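Local coordinates for protein succinate dehydrogenase subunit A (Mycolicibacterium smegmatis MC2 51, PDB 6LUM) that probably oxidises succinate to fumarate as the FAD-carrying flavoprotein subunit of succinate dehydrogenase, passing the electrons on toward the respiratory chain, at residues Lys230-Glu238 / Tyr355-Thr363; Asn547-Tyr555 / Arg566-Gln574. All blocks are in the same frame, centred on the assembly; numbering follows the deposited sequence.

Contact 1: residues Lys230-Glu238 / Tyr355-Thr363. With FAD (flavin-adenine dinucleotide), chain Y.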
loop_
_atom_site.group_PDB
_atom_site.type_symbol
_atom_site.label_atom_id
_atom_site.label_comp_id
_atom_site.label_asym_id
_atom_site.label_seq_id
_atom_site.Cartn_x
_atom_site.Cartn_y
_atom_site.Cartn_z
ATOM N N LYS D 230 -25.343 20.488 35.999
ATOM C CA LYS D 230 -25.137 19.214 36.674
ATOM C C LYS D 230 -24.833 19.366 38.154
ATOM O O LYS D 230 -24.807 18.358 38.863
ATOM C CB LYS D 230 -24.004 18.436 36.018
ATOM C CG LYS D 230 -24.315 17.964 34.629
ATOM C CD LYS D 230 -25.627 17.218 34.585
ATOM C CE LYS D 230 -25.528 15.883 35.283
ATOM N NZ LYS D 230 -26.780 15.104 35.135
ATOM N N GLY D 231 -24.604 20.577 38.638
ATOM C CA GLY D 231 -24.266 20.801 40.023
ATOM C C GLY D 231 -22.806 21.090 40.277
ATOM O O GLY D 231 -22.453 21.444 41.405
ATOM N N LEU D 232 -21.951 20.938 39.273
ATOM C CA LEU D 232 -20.548 21.270 39.409
ATOM C C LEU D 232 -20.378 22.787 39.438
ATOM O O LEU D 232 -21.282 23.525 39.048
ATOM C CB LEU D 232 -19.762 20.650 38.261
ATOM C CG LEU D 232 -20.070 19.175 38.033
ATOM C CD1 LEU D 232 -19.537 18.690 36.709
ATOM C CD2 LEU D 232 -19.479 18.370 39.149
ATOM N N PRO D 233 -19.241 23.283 39.913
ATOM C CA PRO D 233 -19.068 24.726 40.078
ATOM C C PRO D 233 -18.525 25.410 38.829
ATOM O O PRO D 233 -18.044 24.774 37.893
ATOM C CB PRO D 233 -18.050 24.804 41.213
ATOM C CG PRO D 233 -17.220 23.636 41.004
ATOM C CD PRO D 233 -18.107 22.550 40.495
ATOM N N LEU D 234 -18.608 26.738 38.839
ATOM C CA LEU D 234 -18.007 27.571 37.808
ATOM C C LEU D 234 -17.158 28.634 38.479
ATOM O O LEU D 234 -17.571 29.222 39.477
ATOM C CB LEU D 234 -19.057 28.235 36.925
ATOM C CG LEU D 234 -19.662 27.414 35.795
ATOM C CD1 LEU D 234 -20.407 28.321 34.877
ATOM C CD2 LEU D 234 -18.602 26.683 35.045
ATOM N N GLU D 235 -15.985 28.894 37.921
ATOM C CA GLU D 235 -14.951 29.659 38.600
ATOM C C GLU D 235 -14.675 30.961 37.867
ATOM O O GLU D 235 -14.454 30.955 36.657
ATOM C CB GLU D 235 -13.669 28.836 38.699
ATOM C CG GLU D 235 -12.604 29.441 39.571
ATOM C CD GLU D 235 -11.228 28.896 39.272
ATOM O OE1 GLU D 235 -11.037 27.667 39.325
ATOM O OE2 GLU D 235 -10.326 29.701 38.980
ATOM N N ASP D 236 -14.693 32.070 38.605
ATOM C CA ASP D 236 -14.201 33.360 38.119
ATOM C C ASP D 236 -14.955 33.845 36.886
ATOM O O ASP D 236 -14.357 34.252 35.895
ATOM C CB ASP D 236 -12.706 33.284 37.818
ATOM C CG ASP D 236 -11.859 33.881 38.909
ATOM O OD1 ASP D 236 -12.421 34.560 39.792
ATOM O OD2 ASP D 236 -10.627 33.677 38.877
ATOM N N MET D 237 -16.281 33.833 36.958
ATOM C CA MET D 237 -17.084 34.149 35.784
ATOM C C MET D 237 -17.378 35.631 35.625
ATOM O O MET D 237 -17.920 36.025 34.591
ATOM C CB MET D 237 -18.396 33.375 35.819
ATOM C CG MET D 237 -18.287 31.983 35.270
ATOM S SD MET D 237 -18.089 31.941 33.496
ATOM C CE MET D 237 -19.627 32.681 32.981
ATOM N N GLU D 238 -17.036 36.462 36.595
ATOM C CA GLU D 238 -17.251 37.891 36.465
ATOM C C GLU D 238 -16.107 38.600 35.768
ATOM O O GLU D 238 -16.135 39.826 35.660
ATOM C CB GLU D 238 -17.468 38.518 37.835
ATOM C CG GLU D 238 -16.223 38.623 38.676
ATOM C CD GLU D 238 -15.969 37.382 39.490
ATOM O OE1 GLU D 238 -16.506 36.315 39.135
ATOM O OE2 GLU D 238 -15.242 37.468 40.496
ATOM N N TYR D 355 -13.578 38.028 25.588
ATOM C CA TYR D 355 -13.058 36.801 26.166
ATOM C C TYR D 355 -13.592 36.676 27.578
ATOM O O TYR D 355 -13.806 37.677 28.259
ATOM C CB TYR D 355 -11.527 36.815 26.170
ATOM C CG TYR D 355 -10.857 35.484 26.316
ATOM C CD1 TYR D 355 -10.672 34.665 25.233
ATOM C CD2 TYR D 355 -10.374 35.064 27.536
ATOM C CE1 TYR D 355 -10.047 33.457 25.366
ATOM C CE2 TYR D 355 -9.756 33.856 27.678
ATOM C CZ TYR D 355 -9.595 33.058 26.591
ATOM O OH TYR D 355 -8.970 31.849 26.725
ATOM N N VAL D 356 -13.817 35.443 28.014
ATOM C CA VAL D 356 -14.205 35.156 29.389
ATOM C C VAL D 356 -13.030 34.460 30.057
ATOM O O VAL D 356 -12.573 33.409 29.596
ATOM C CB VAL D 356 -15.490 34.315 29.463
ATOM C CG1 VAL D 356 -15.370 33.038 28.671
ATOM C CG2 VAL D 356 -15.843 34.023 30.893
ATOM N N MET D 357 -12.512 35.060 31.125
ATOM C CA MET D 357 -11.383 34.451 31.811
ATOM C C MET D 357 -11.795 33.351 32.774
ATOM O O MET D 357 -10.931 32.594 33.217
ATOM C CB MET D 357 -10.564 35.504 32.555
ATOM C CG MET D 357 -9.501 36.159 31.707
ATOM S SD MET D 357 -10.060 37.434 30.589
ATOM C CE MET D 357 -10.249 38.780 31.732
ATOM N N GLY D 358 -13.078 33.234 33.102
ATOM C CA GLY D 358 -13.565 32.157 33.931
ATOM C C GLY D 358 -13.911 30.922 33.129
ATOM O O GLY D 358 -13.565 30.782 31.957
ATOM N N GLY D 359 -14.597 30.006 33.786
ATOM C CA GLY D 359 -15.013 28.780 33.150
ATOM C C GLY D 359 -14.990 27.633 34.133
ATOM O O GLY D 359 -15.035 27.836 35.335
ATOM N N ILE D 360 -14.920 26.426 33.584
ATOM C CA ILE D 360 -14.916 25.184 34.352
ATOM C C ILE D 360 -13.589 25.037 35.079
ATOM O O ILE D 360 -12.542 25.007 34.428
ATOM C CB ILE D 360 -15.150 23.974 33.439
ATOM C CG1 ILE D 360 -16.334 24.210 32.515
ATOM C CG2 ILE D 360 -15.386 22.751 34.255
ATOM C CD1 ILE D 360 -16.369 23.269 31.362
ATOM N N PRO D 361 -13.572 24.903 36.405
ATOM C CA PRO D 361 -12.300 24.864 37.135
ATOM C C PRO D 361 -11.625 23.512 36.972
ATOM O O PRO D 361 -12.198 22.481 37.320
ATOM C CB PRO D 361 -12.727 25.105 38.583
ATOM C CG PRO D 361 -14.069 24.550 38.643
ATOM C CD PRO D 361 -14.713 24.741 37.312
ATOM N N THR D 362 -10.402 23.513 36.452
ATOM C CA THR D 362 -9.682 22.277 36.195
ATOM C C THR D 362 -8.314 22.320 36.866
ATOM O O THR D 362 -7.927 23.314 37.482
ATOM C CB THR D 362 -9.526 22.021 34.692
ATOM O OG1 THR D 362 -8.437 22.789 34.188
ATOM C CG2 THR D 362 -10.768 22.406 33.950
ATOM N N THR D 363 -7.589 21.210 36.757
ATOM C CA THR D 363 -6.204 21.101 37.188
ATOM C C THR D 363 -5.284 21.159 35.978
ATOM O O THR D 363 -5.725 21.103 34.831
ATOM C CB THR D 363 -5.967 19.799 37.951
ATOM O OG1 THR D 363 -6.165 18.690 37.072
ATOM C CG2 THR D 363 -6.927 19.684 39.094
HETATM P PA FAD Y . -13.645 27.601 19.990
HETATM O O1A FAD Y . -12.611 27.605 18.890
HETATM O O2A FAD Y . -14.116 28.906 20.586
HETATM O O5B FAD Y . -14.936 26.795 19.465
HETATM C C5B FAD Y . -15.584 25.836 20.300
HETATM C C4B FAD Y . -15.838 24.563 19.506
HETATM O O4B FAD Y . -16.554 23.622 20.311
HETATM C C3B FAD Y . -16.670 24.844 18.263
HETATM O O3B FAD Y . -15.888 24.584 17.089
HETATM C C2B FAD Y . -17.897 23.948 18.364
HETATM O O2B FAD Y . -18.017 23.041 17.261
HETATM C C1B FAD Y . -17.742 23.162 19.659
HETATM N N9A FAD Y . -18.920 23.393 20.531
HETATM C C8A FAD Y . -19.183 24.520 21.219
HETATM N N7A FAD Y . -20.340 24.407 21.920
HETATM C C5A FAD Y . -20.840 23.180 21.681
HETATM C C6A FAD Y . -22.035 22.412 22.104
HETATM N N6A FAD Y . -22.951 22.947 22.946
HETATM N N1A FAD Y . -22.178 21.157 21.621
HETATM C C2A FAD Y . -21.275 20.614 20.784
HETATM N N3A FAD Y . -20.170 21.252 20.359
HETATM C C4A FAD Y . -19.900 22.517 20.765
HETATM N N1 FAD Y . -6.770 34.596 20.954
HETATM C C2 FAD Y . -5.447 34.803 20.736
HETATM O O2 FAD Y . -4.621 34.210 21.464
HETATM N N3 FAD Y . -4.987 35.618 19.771
HETATM C C4 FAD Y . -5.806 36.287 18.950
HETATM O O4 FAD Y . -5.348 37.038 18.061
HETATM C C4X FAD Y . -7.269 36.117 19.120
HETATM N N5 FAD Y . -8.163 36.757 18.334
HETATM C C5X FAD Y . -9.492 36.582 18.514
HETATM C C6 FAD Y . -10.393 37.250 17.692
HETATM C C7 FAD Y . -11.761 37.075 17.870
HETATM C C7M FAD Y . -12.735 37.801 16.979
HETATM C C8 FAD Y . -12.264 36.173 18.940
HETATM C C8M FAD Y . -13.747 35.986 19.130
HETATM C C9 FAD Y . -11.368 35.503 19.764
HETATM C C9A FAD Y . -10.001 35.677 19.585
HETATM N N10 FAD Y . -9.085 35.001 20.416
HETATM C C10 FAD Y . -7.710 35.206 20.202
HETATM C "C1'" FAD Y . -9.554 34.107 21.478
HETATM C "C2'" FAD Y . -9.110 32.680 21.175
HETATM O "O2'" FAD Y . -9.341 32.391 19.792
HETATM C "C3'" FAD Y . -9.867 31.677 22.037
HETATM O "O3'" FAD Y . -9.259 31.606 23.332
HETATM C "C4'" FAD Y . -9.862 30.294 21.396
HETATM O "O4'" FAD Y . -10.147 30.418 19.998
HETATM C "C5'" FAD Y . -10.897 29.384 22.048
HETATM O "O5'" FAD Y . -11.194 28.298 21.172
HETATM P P FAD Y . -11.616 26.861 21.763
HETATM O O1P FAD Y . -10.727 25.814 21.136
HETATM O O2P FAD Y . -11.701 26.975 23.266
HETATM O O3P FAD Y . -13.106 26.668 21.186
#
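Pro361 is the bump of this contact, and the hollow that receives it lies between Pro233 and Glu235. Its CG meets Pro233 CG at 4.0 Å, while its CB rests 3.8 Å from Glu235 CB. Glu235 has CG anti to the backbone N (chi1 -171°) and stays extended, which carries its carboxylate alongside the proline, OE1 3.2 Å from Pro361 CB, to a salt bridge with Lys570. Beside this bump the backbones run antiparallel and form a single hydrogen-bonded bridge, Glu235 with Gly359, within the FAD-binding domain of this flavoprotein: Glu235 N donates to Gly359 O and Gly359 N to Glu235 O, each at 3.0 Å. Gly358 and Gly359 present bare backbone here, and CA of Asp236 comes within 4.4 Å of CA of Gly358. Leu234 covers the Gly359 peptide with CD2 and continues to Ile360 CG1 at 4.2 Å. The bent chain of Met237 lays SD 4.0 Å from Val356 CG2, at the other end of the glycine pair; helices 223-229 and 503-527 pack on Leu234 and Met237. Tyr355 turns a ring edge to C3' of FAD, though the model is too tight at this point for the detail to be certain.

Contact 2: residues Asn547-Tyr555 / Arg566-Gln574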
loop_
_atom_site.group_PDB
_atom_site.type_symbol
_atom_site.label_atom_id
_atom_site.label_comp_id
_atom_site.label_asym_id
_atom_site.label_seq_id
_atom_site.Cartn_x
_atom_site.Cartn_y
_atom_site.Cartn_z
ATOM N N ASN D 547 -8.587 40.829 50.981
ATOM C CA ASN D 547 -9.882 40.187 51.113
ATOM C C ASN D 547 -10.330 39.442 49.870
ATOM O O ASN D 547 -11.088 38.481 49.989
ATOM C CB ASN D 547 -10.950 41.224 51.476
ATOM C CG ASN D 547 -12.007 40.672 52.409
ATOM O OD1 ASN D 547 -12.352 39.493 52.348
ATOM N ND2 ASN D 547 -12.526 41.525 53.283
ATOM N N TYR D 548 -9.882 39.846 48.687
ATOM C CA TYR D 548 -10.422 39.321 47.442
ATOM C C TYR D 548 -9.337 38.802 46.514
ATOM O O TYR D 548 -9.464 38.883 45.295
ATOM C CB TYR D 548 -11.254 40.378 46.724
ATOM C CG TYR D 548 -12.536 40.716 47.428
ATOM C CD1 TYR D 548 -13.546 39.779 47.547
ATOM C CD2 TYR D 548 -12.735 41.968 47.977
ATOM C CE1 TYR D 548 -14.709 40.078 48.194
ATOM C CE2 TYR D 548 -13.897 42.275 48.626
ATOM C CZ TYR D 548 -14.880 41.325 48.732
ATOM O OH TYR D 548 -16.047 41.633 49.381
ATOM N N MET D 549 -8.255 38.260 47.056
ATOM C CA MET D 549 -7.308 37.563 46.190
ATOM C C MET D 549 -7.579 36.065 46.187
ATOM O O MET D 549 -6.743 35.245 46.558
ATOM C CB MET D 549 -5.874 37.868 46.597
ATOM C CG MET D 549 -4.846 37.323 45.616
ATOM S SD MET D 549 -3.150 37.799 45.968
ATOM C CE MET D 549 -3.191 39.494 45.409
ATOM N N ARG D 550 -8.790 35.705 45.776
ATOM C CA ARG D 550 -9.189 34.314 45.661
ATOM C C ARG D 550 -10.116 34.174 44.467
ATOM O O ARG D 550 -10.803 35.119 44.078
ATOM C CB ARG D 550 -9.887 33.823 46.931
ATOM C CG ARG D 550 -9.012 33.813 48.162
ATOM C CD ARG D 550 -9.833 33.855 49.429
ATOM N NE ARG D 550 -10.749 34.988 49.441
ATOM C CZ ARG D 550 -11.500 35.323 50.481
ATOM N NH1 ARG D 550 -11.440 34.612 51.596
ATOM N NH2 ARG D 550 -12.309 36.370 50.408
ATOM N N HIS D 551 -10.126 32.986 43.880
ATOM C CA HIS D 551 -11.088 32.687 42.838
ATOM C C HIS D 551 -12.467 32.534 43.455
ATOM O O HIS D 551 -12.612 31.985 44.548
ATOM C CB HIS D 551 -10.710 31.407 42.106
ATOM C CG HIS D 551 -9.412 31.484 41.370
ATOM N ND1 HIS D 551 -9.177 32.395 40.364
ATOM C CD2 HIS D 551 -8.283 30.748 41.479
ATOM C CE1 HIS D 551 -7.957 32.223 39.893
ATOM N NE2 HIS D 551 -7.393 31.229 40.552
ATOM N N THR D 552 -13.479 33.028 42.758
ATOM C CA THR D 552 -14.860 32.828 43.160
ATOM C C THR D 552 -15.391 31.578 42.486
ATOM O O THR D 552 -15.155 31.363 41.298
ATOM C CB THR D 552 -15.716 34.029 42.763
ATOM O OG1 THR D 552 -15.232 35.205 43.418
ATOM C CG2 THR D 552 -17.154 33.802 43.153
ATOM N N MET D 553 -16.104 30.749 43.238
ATOM C CA MET D 553 -16.704 29.542 42.693
ATOM C C MET D 553 -18.193 29.563 42.985
ATOM O O MET D 553 -18.604 29.902 44.094
ATOM C CB MET D 553 -16.046 28.295 43.275
ATOM C CG MET D 553 -14.564 28.249 43.007
ATOM S SD MET D 553 -13.829 26.648 43.311
ATOM C CE MET D 553 -14.518 25.722 41.962
ATOM N N ALA D 554 -18.996 29.227 41.986
ATOM C CA ALA D 554 -20.441 29.315 42.086
ATOM C C ALA D 554 -21.048 27.943 41.865
ATOM O O ALA D 554 -20.665 27.237 40.925
ATOM C CB ALA D 554 -20.995 30.310 41.072
ATOM N N TYR D 555 -21.985 27.572 42.737
ATOM C CA TYR D 555 -22.726 26.324 42.654
ATOM C C TYR D 555 -24.208 26.627 42.514
ATOM O O TYR D 555 -24.734 27.519 43.185
ATOM C CB TYR D 555 -22.524 25.455 43.895
ATOM C CG TYR D 555 -21.097 25.144 44.253
ATOM C CD1 TYR D 555 -20.336 26.039 44.978
ATOM C CD2 TYR D 555 -20.523 23.939 43.895
ATOM C CE1 TYR D 555 -19.045 25.756 45.314
ATOM C CE2 TYR D 555 -19.230 23.648 44.230
ATOM C CZ TYR D 555 -18.494 24.561 44.939
ATOM O OH TYR D 555 -17.196 24.276 45.279
ATOM N N ARG D 566 -24.887 29.680 45.146
ATOM C CA ARG D 566 -24.070 29.709 46.351
ATOM C C ARG D 566 -22.613 29.921 45.974
ATOM O O ARG D 566 -22.096 29.251 45.079
ATOM C CB ARG D 566 -24.217 28.416 47.146
ATOM C CG ARG D 566 -23.171 28.259 48.228
ATOM C CD ARG D 566 -23.438 27.044 49.078
ATOM N NE ARG D 566 -23.496 25.834 48.273
ATOM C CZ ARG D 566 -22.446 25.068 48.016
ATOM N NH1 ARG D 566 -22.581 23.980 47.274
ATOM N NH2 ARG D 566 -21.261 25.391 48.507
ATOM N N LEU D 567 -21.951 30.843 46.666
ATOM C CA LEU D 567 -20.605 31.271 46.314
ATOM C C LEU D 567 -19.617 30.812 47.377
ATOM O O LEU D 567 -19.770 31.143 48.556
ATOM C CB LEU D 567 -20.547 32.787 46.152
ATOM C CG LEU D 567 -21.374 33.380 45.017
ATOM C CD1 LEU D 567 -21.590 34.841 45.267
ATOM C CD2 LEU D 567 -20.681 33.177 43.699
ATOM N N ASP D 568 -18.614 30.059 46.955
ATOM C CA ASP D 568 -17.480 29.669 47.773
ATOM C C ASP D 568 -16.221 30.304 47.200
ATOM O O ASP D 568 -16.242 30.934 46.142
ATOM C CB ASP D 568 -17.349 28.148 47.831
ATOM C CG ASP D 568 -18.499 27.490 48.567
ATOM O OD1 ASP D 568 -18.628 26.254 48.484
ATOM O OD2 ASP D 568 -19.276 28.207 49.231
ATOM N N TYR D 569 -15.107 30.119 47.897
ATOM C CA TYR D 569 -13.851 30.729 47.498
ATOM C C TYR D 569 -12.772 29.670 47.362
ATOM O O TYR D 569 -12.773 28.664 48.070
ATOM C CB TYR D 569 -13.415 31.789 48.496
ATOM C CG TYR D 569 -14.026 33.132 48.221
ATOM C CD1 TYR D 569 -15.168 33.547 48.887
ATOM C CD2 TYR D 569 -13.470 33.984 47.286
ATOM C CE1 TYR D 569 -15.729 34.777 48.632
ATOM C CE2 TYR D 569 -14.024 35.215 47.024
ATOM C CZ TYR D 569 -15.150 35.606 47.697
ATOM O OH TYR D 569 -15.693 36.834 47.429
ATOM N N LYS D 570 -11.846 29.914 46.442
ATOM C CA LYS D 570 -10.755 29.000 46.167
ATOM C C LYS D 570 -9.441 29.768 46.249
ATOM O O LYS D 570 -9.317 30.845 45.646
ATOM C CB LYS D 570 -10.931 28.373 44.787
ATOM C CG LYS D 570 -9.757 27.581 44.288
ATOM C CD LYS D 570 -10.092 26.980 42.944
ATOM C CE LYS D 570 -9.016 26.047 42.457
ATOM N NZ LYS D 570 -9.249 25.678 41.038
ATOM N N PRO D 571 -8.450 29.271 46.981
ATOM C CA PRO D 571 -7.201 30.021 47.120
ATOM C C PRO D 571 -6.376 29.986 45.845
ATOM O O PRO D 571 -6.398 29.014 45.088
ATOM C CB PRO D 571 -6.486 29.297 48.261
ATOM C CG PRO D 571 -6.990 27.907 48.170
ATOM C CD PRO D 571 -8.425 28.017 47.747
ATOM N N VAL D 572 -5.638 31.066 45.616
ATOM C CA VAL D 572 -4.775 31.201 44.451
ATOM C C VAL D 572 -3.362 30.772 44.823
ATOM O O VAL D 572 -2.844 31.153 45.880
ATOM C CB VAL D 572 -4.801 32.638 43.903
ATOM C CG1 VAL D 572 -4.461 33.627 44.987
ATOM C CG2 VAL D 572 -3.822 32.774 42.764
ATOM N N VAL D 573 -2.749 29.960 43.962
ATOM C CA VAL D 573 -1.412 29.446 44.222
ATOM C C VAL D 573 -0.382 30.536 43.958
ATOM O O VAL D 573 -0.553 31.378 43.072
ATOM C CB VAL D 573 -1.151 28.209 43.346
ATOM C CG1 VAL D 573 0.048 27.440 43.849
ATOM C CG2 VAL D 573 -2.374 27.332 43.316
ATOM N N GLN D 574 0.698 30.528 44.740
ATOM C CA GLN D 574 1.770 31.507 44.596
ATOM C C GLN D 574 3.112 30.815 44.766
ATOM O O GLN D 574 3.285 30.024 45.696
ATOM C CB GLN D 574 1.638 32.636 45.621
ATOM C CG GLN D 574 0.281 33.296 45.643
ATOM C CD GLN D 574 0.367 34.801 45.694
ATOM O OE1 GLN D 574 1.422 35.365 45.981
ATOM N NE2 GLN D 574 -0.745 35.466 45.408
#
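Tyr555 and Arg566 face each other at one end of an antiparallel beta hairpin, strands 550-556 and 565-571, in the C-terminal region of the flavoprotein. Three hydrogen-bonded pairs, His551 with Lys570, Met553 with Asp568 and Tyr555 with Arg566, supply six backbone bonds, all at donor-acceptor distances of 2.9 Å between N and O. Burial is uneven across the hairpin. Strand 550-556 lies in the middle of a three-stranded sheet, with strand 234-235 along its far edge, and from His551 to Tyr555 it is buried; strand 565-571 is the outer one and stays partly open to solvent.

The close packing involves Met553, whose SD lies against the extended chain of Lys570, 3.7 Å from CB. That chain runs on toward contact 1, and beside it the His551 ring turns ND1 toward Asp236 OD2, probably as a hydrogen bond, though the modelled spacing is too short to be trusted. On the opposite face of the sheet Leu567 CD2 touches both Thr552 CG2, at 3.6 Å, and Ala554 CB, at 3.9 Å.

The more open parts rely on flat groups. Arg550 bends at chi3 (-55°) and lays its guanidinium over one face of the Tyr569 ring, CZ standing 4.1 Å from the ring centroid in a cation-pi stack with the planes 26° apart; the edge of Tyr548 meets Tyr569 OH. Farther on, Met549 CG touches Val572 CG1 where the strands have given way to loop. The second stack, at the Tyr555 end, belongs to exposed Arg566. Its guanidinium is nearly parallel to the buried ring, planes 10° apart, but displaced from the centre, and a salt bridge within its own strand helps to hold it there: Arg566 NH2 lies 2.8 Å from Asp568 OD1.

Overall arrangement
The two contacts, whose centres are about 11 Å apart, meet along one sheet: strand 234-235 of contact 1 pairs with strand 550-556 of contact 2, as in the backbone bond from Asp236 N to Thr552 O at 2.8 Å. Lys570 NZ crosses the seam to Glu235 OE1 at 3.2 Å, and Pro233 packs on the ring of Tyr555. The FAD-binding and C-terminal family regions are thereby joined. Contact 1 is the inner one, its centre about 9 Å from that of the chain, and Tyr355 connects it to the FAD pocket; contact 2 lies farther out, its centre about 19 Å from the chain centre.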